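Local coordinates for pirin family protein (Acinetobacter baumannii, PDB 6D0P) that probably acts as a quercetin 2,3-dioxygenase of the pirin family that uses one iron ion per subunit, at residues 161-166 / 184-189. Numbering follows the deposited sequence.
Sequences SHLRVI and NVWDGK
R164 grips D187 side-on across two antiparallel strands: NE of R164 gives OD1 of D187 an almost straight bond at 2.8 Å, received by the oxygen's syn lone pair, while NH1 of R164 meets OD2 of D187 at 2.9 Å. With planes 14° apart, guanidinium and carboxylate lie nearly flat with each other. A bend at chi3 (-61°) turns the arginine's tip toward the acid. Beneath, the same residues form a hydrogen-bonded pair, R164 N to D187 O at 2.7 Å and D187 N to R164 O at 3.1 Å, illustrating how opposite charges on such neighbours can bridge over the backbone ladder; H162 with K189 form the next. Between them L163 faces G188, whose backbone angles call for glycine; CA of G188 makes a CA-H...O contact with H162 O and sits off-centre, toward the rim, over one face of the H162 ring. Strands 162-165 and 183-190, flanked by 153-155 and 245-253, are neighbours in an antiparallel sheet of the C-terminal cupin half, which strand 7-12 from the chain's start also joins. On the face opposite the salt bridge, L163 packs its CD2 3.9 Å from W186 CB, and V165 CG1 lies 4.0 Å from W186 CD1. Second-shell bonds fix the ion pair: Y76 OH binds D187 OD2, and G95 O takes R164 NH2. D153 holds H162 ND1.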
loop_
_atom_site.group_PDB
_atom_site.type_symbol
_atom_site.label_atom_id
_atom_site.label_comp_id
_atom_site.label_asym_id
_atom_site.label_seq_id
_atom_site.Cartn_x
_atom_site.Cartn_y
_atom_site.Cartn_z
ATOM N N SER A 161 -8.936 4.539 19.414
ATOM C CA SER A 161 -9.037 4.030 18.019
ATOM C C SER A 161 -9.055 5.215 17.057
ATOM O O SER A 161 -9.702 6.227 17.338
ATOM C CB SER A 161 -10.250 3.171 17.816
ATOM O OG SER A 161 -10.290 2.120 18.767
ATOM N N HIS A 162 -8.371 5.086 15.912
ATOM C CA HIS A 162 -8.327 6.166 14.939
ATOM C C HIS A 162 -8.155 5.592 13.525
ATOM O O HIS A 162 -7.741 4.430 13.327
ATOM C CB HIS A 162 -7.232 7.189 15.274
ATOM C CG HIS A 162 -5.851 6.679 15.045
ATOM N ND1 HIS A 162 -5.144 6.975 13.904
ATOM C CD2 HIS A 162 -5.070 5.864 15.779
ATOM C CE1 HIS A 162 -3.975 6.360 13.946
ATOM N NE2 HIS A 162 -3.909 5.675 15.091
ATOM N N LEU A 163 -8.498 6.431 12.563
ATOM C CA LEU A 163 -8.399 6.103 11.175
ATOM C C LEU A 163 -7.809 7.309 10.431
ATOM O O LEU A 163 -8.261 8.449 10.629
ATOM C CB LEU A 163 -9.811 5.750 10.700
ATOM C CG LEU A 163 -9.962 5.354 9.235
ATOM C CD1 LEU A 163 -11.164 4.448 9.062
ATOM C CD2 LEU A 163 -10.076 6.582 8.344
ATOM N N ARG A 164 -6.792 7.061 9.608
ATOM C CA ARG A 164 -6.184 8.103 8.784
ATOM C C ARG A 164 -6.697 7.942 7.355
ATOM O O ARG A 164 -6.710 6.801 6.817
ATOM C CB ARG A 164 -4.660 7.978 8.761
ATOM C CG ARG A 164 -4.002 8.036 10.132
ATOM C CD ARG A 164 -2.528 8.385 9.987
ATOM N NE ARG A 164 -1.844 7.374 9.200
ATOM C CZ ARG A 164 -0.578 7.467 8.806
ATOM N NH1 ARG A 164 -0.018 6.465 8.154
ATOM N NH2 ARG A 164 0.118 8.543 9.100
ATOM N N VAL A 165 -7.104 9.048 6.748
ATOM C CA VAL A 165 -7.629 9.011 5.396
ATOM C C VAL A 165 -6.485 9.325 4.433
ATOM O O VAL A 165 -6.207 10.479 4.107
ATOM C CB VAL A 165 -8.819 9.973 5.229
ATOM C CG1 VAL A 165 -9.526 9.747 3.905
ATOM C CG2 VAL A 165 -9.811 9.840 6.377
ATOM N N ILE A 166 -5.803 8.289 3.999
ATOM C CA ILE A 166 -4.661 8.479 3.117
ATOM C C ILE A 166 -5.172 8.869 1.713
ATOM O O ILE A 166 -4.645 9.785 1.095
ATOM C CB ILE A 166 -3.756 7.238 3.141
ATOM C CG1 ILE A 166 -3.101 7.085 4.519
ATOM C CG2 ILE A 166 -2.711 7.301 2.039
ATOM C CD1 ILE A 166 -2.405 5.770 4.708
ATOM N N ASN A 184 -10.400 4.243 -1.828
ATOM C CA ASN A 184 -10.105 4.582 -0.446
ATOM C C ASN A 184 -8.897 3.788 0.040
ATOM O O ASN A 184 -8.776 2.564 -0.197
ATOM C CB ASN A 184 -11.252 4.235 0.505
ATOM C CG ASN A 184 -12.451 5.132 0.337
ATOM O OD1 ASN A 184 -12.342 6.343 0.520
ATOM N ND2 ASN A 184 -13.607 4.544 0.035
ATOM N N VAL A 185 -8.034 4.491 0.756
ATOM C CA VAL A 185 -6.953 3.859 1.480
ATOM C C VAL A 185 -7.002 4.479 2.865
ATOM O O VAL A 185 -6.749 5.693 3.022
ATOM C CB VAL A 185 -5.561 4.016 0.841
ATOM C CG1 VAL A 185 -4.473 3.461 1.757
ATOM C CG2 VAL A 185 -5.476 3.342 -0.523
ATOM N N TRP A 186 -7.415 3.664 3.826
ATOM C CA TRP A 186 -7.526 4.102 5.200
ATOM C C TRP A 186 -6.617 3.236 6.072
ATOM O O TRP A 186 -6.559 2.018 5.876
ATOM C CB TRP A 186 -8.970 3.990 5.713
ATOM C CG TRP A 186 -10.019 4.625 4.863
ATOM C CD1 TRP A 186 -9.895 5.726 4.069
ATOM C CD2 TRP A 186 -11.402 4.229 4.802
ATOM N NE1 TRP A 186 -11.096 6.007 3.471
ATOM C CE2 TRP A 186 -12.041 5.110 3.910
ATOM C CE3 TRP A 186 -12.139 3.182 5.370
ATOM C CZ2 TRP A 186 -13.394 4.993 3.592
ATOM C CZ3 TRP A 186 -13.480 3.058 5.053
ATOM C CH2 TRP A 186 -14.095 3.959 4.180
ATOM N N ASP A 187 -5.904 3.820 7.024
ATOM C CA ASP A 187 -5.121 2.967 7.933
ATOM C C ASP A 187 -5.430 3.389 9.369
ATOM O O ASP A 187 -6.020 4.437 9.619
ATOM C CB ASP A 187 -3.627 2.955 7.586
ATOM C CG ASP A 187 -2.808 4.117 8.098
ATOM O OD1 ASP A 187 -3.409 5.069 8.600
ATOM O OD2 ASP A 187 -1.558 4.050 7.994
ATOM N N GLY A 188 -5.001 2.621 10.329
ATOM C CA GLY A 188 -5.239 3.075 11.688
ATOM C C GLY A 188 -5.087 1.975 12.711
ATOM O O GLY A 188 -4.445 0.942 12.455
ATOM N N LYS A 189 -5.649 2.267 13.884
ATOM C CA LYS A 189 -5.569 1.402 15.011
ATOM C C LYS A 189 -6.945 1.305 15.670
ATOM O O LYS A 189 -7.617 2.323 15.899
ATOM C CB LYS A 189 -4.536 1.944 16.006
ATOM C CG LYS A 189 -4.387 1.152 17.294
ATOM C CD LYS A 189 -3.509 1.887 18.287
ATOM C CE LYS A 189 -3.382 1.180 19.615
ATOM N NZ LYS A 189 -2.778 2.080 20.624
#